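Local coordinates for protein LigF (Sphingobium sp. SYK-6, PDB 4XT0) that cleaves beta-aryl ether bonds in lignin stereospecifically, as a glutathione-binding beta-etherase of the glutathione S-transferase superfamily, at residues L164-E167 / F168-V171. Sequence-based numbering, arbitrary orientation.
Sequences LDEE and FRKV
Glu166 OE1 lies at the edge of the Arg169 guanidinium, near its plane, with the carboxylate plane turned 55° from it. The two side chains run alongside each other from neighbouring turns of helix 161-182, in the all-helical C-terminal domain of this GST fold, and form an i to i+3 salt bridge. Its exact geometry is doubtful, because Glu166 OE1 and Arg169 NH1 are modelled too close together; the bond from NH1 to OE2 is weak. Through its other terminal nitrogen, NH2, Arg169 forms a salt bridge with Glu147 of the second subunit, which ties this helix to the dimer partner. The Phe168 ring meets the backbone obliquely, with CD2 3.5 Å from Leu164 O. Leu164 O also accepts the i to i+4 bond from Phe168 N at 3.0 Å, and the same pattern continues to Val171 N, bonded to Glu167 O.

Lys170 rises between the two glutamates. Its CG stands beside the backbone N (chi1 -79°), a bend at chi2 brings Lys170 CD to 3.3 Å from Glu166 OE2, and a second at chi3 turns NZ toward Glu167. Lys170 NZ makes a salt bridge with Glu167 OE2 at 2.7 Å, reaching the syn side of the carboxylate from 32° out of its plane. Glu167 also touches Cys113, Thr116 and Ile117 of helix 93-121, so this pair lies beside the neighbouring helix. With an alanine at Lys170, the Glu167 carboxylate would probably lose its charged mate and be freer to turn. Glu166 is joined to Lys170 less directly, through a water that donates to Glu166 OE2 at 2.6 Å and accepts from Lys170 NZ at 3.0 Å.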
loop_
_atom_site.group_PDB
_atom_site.type_symbol
_atom_site.label_atom_id
_atom_site.label_comp_id
_atom_site.label_asym_id
_atom_site.label_seq_id
_atom_site.Cartn_x
_atom_site.Cartn_y
_atom_site.Cartn_z
ATOM N N LEU A 164 19.367 9.429 2.413
ATOM C CA LEU A 164 19.557 8.609 3.606
ATOM C C LEU A 164 19.028 9.306 4.861
ATOM O O LEU A 164 18.341 8.686 5.676
ATOM C CB LEU A 164 21.035 8.248 3.783
ATOM C CG LEU A 164 21.667 7.444 2.640
ATOM C CD1 LEU A 164 23.158 7.136 2.916
ATOM C CD2 LEU A 164 20.873 6.169 2.378
ATOM N N ASP A 165 19.340 10.593 5.001
ATOM C CA ASP A 165 18.873 11.382 6.138
ATOM C C ASP A 165 17.352 11.330 6.264
ATOM O O ASP A 165 16.806 11.130 7.351
ATOM C CB ASP A 165 19.319 12.839 6.005
ATOM C CG ASP A 165 20.810 12.979 5.750
ATOM O OD1 ASP A 165 21.568 12.053 6.115
ATOM O OD2 ASP A 165 21.217 14.020 5.187
ATOM N N GLU A 166 16.671 11.520 5.144
ATOM C CA GLU A 166 15.217 11.540 5.157
ATOM C C GLU A 166 14.661 10.160 5.540
ATOM O O GLU A 166 13.709 10.059 6.324
ATOM C CB GLU A 166 14.682 11.991 3.798
ATOM C CG GLU A 166 13.208 11.724 3.574
ATOM C CD GLU A 166 12.296 12.593 4.430
ATOM O OE1 GLU A 166 12.808 13.428 5.207
ATOM O OE2 GLU A 166 11.057 12.438 4.335
ATOM N N GLU A 167 15.277 9.105 5.008
ATOM C CA GLU A 167 14.823 7.744 5.273
ATOM C C GLU A 167 14.932 7.407 6.749
ATOM O O GLU A 167 14.023 6.779 7.320
ATOM C CB GLU A 167 15.620 6.738 4.444
ATOM C CG GLU A 167 15.327 6.795 2.949
ATOM C CD GLU A 167 13.846 6.840 2.635
ATOM O OE1 GLU A 167 13.101 5.972 3.126
ATOM O OE2 GLU A 167 13.416 7.751 1.900
ATOM N N PHE A 168 16.045 7.817 7.356
ATOM C CA PHE A 168 16.253 7.662 8.792
ATOM C C PHE A 168 15.163 8.365 9.598
ATOM O O PHE A 168 14.660 7.791 10.563
ATOM C CB PHE A 168 17.640 8.186 9.216
ATOM C CG PHE A 168 18.686 7.116 9.282
ATOM C CD1 PHE A 168 18.565 6.072 10.192
ATOM C CD2 PHE A 168 19.780 7.135 8.430
ATOM C CE1 PHE A 168 19.520 5.064 10.256
ATOM C CE2 PHE A 168 20.747 6.132 8.492
ATOM C CZ PHE A 168 20.614 5.095 9.406
ATOM N N ARG A 169 14.795 9.596 9.219
ATOM C CA ARG A 169 13.719 10.299 9.932
ATOM C C ARG A 169 12.402 9.532 9.895
ATOM O O ARG A 169 11.666 9.500 10.881
ATOM C CB ARG A 169 13.461 11.701 9.375
ATOM C CG ARG A 169 12.508 12.479 10.303
ATOM C CD ARG A 169 11.695 13.581 9.644
ATOM N NE ARG A 169 10.466 13.090 9.041
ATOM C CZ ARG A 169 10.249 13.105 7.737
ATOM N NH1 ARG A 169 11.186 13.596 6.940
ATOM N NH2 ARG A 169 9.116 12.639 7.232
ATOM N N LYS A 170 12.085 8.935 8.752
ATOM C CA LYS A 170 10.842 8.188 8.629
ATOM C C LYS A 170 10.863 6.914 9.484
ATOM O O LYS A 170 9.830 6.493 10.016
ATOM C CB LYS A 170 10.570 7.861 7.161
ATOM C CG LYS A 170 9.998 9.040 6.383
ATOM C CD LYS A 170 10.718 9.256 5.072
ATOM C CE LYS A 170 10.225 8.312 4.006
ATOM N NZ LYS A 170 10.954 8.483 2.719
ATOM N N VAL A 171 12.039 6.308 9.630
ATOM C CA VAL A 171 12.162 5.166 10.525
ATOM C C VAL A 171 11.787 5.621 11.937
ATOM O O VAL A 171 11.042 4.937 12.640
ATOM C CB VAL A 171 13.594 4.550 10.518
ATOM C CG1 VAL A 171 13.711 3.459 11.571
ATOM C CG2 VAL A 171 13.926 3.980 9.150
HETATM O O HOH W 1 10.290 11.338 2.158
#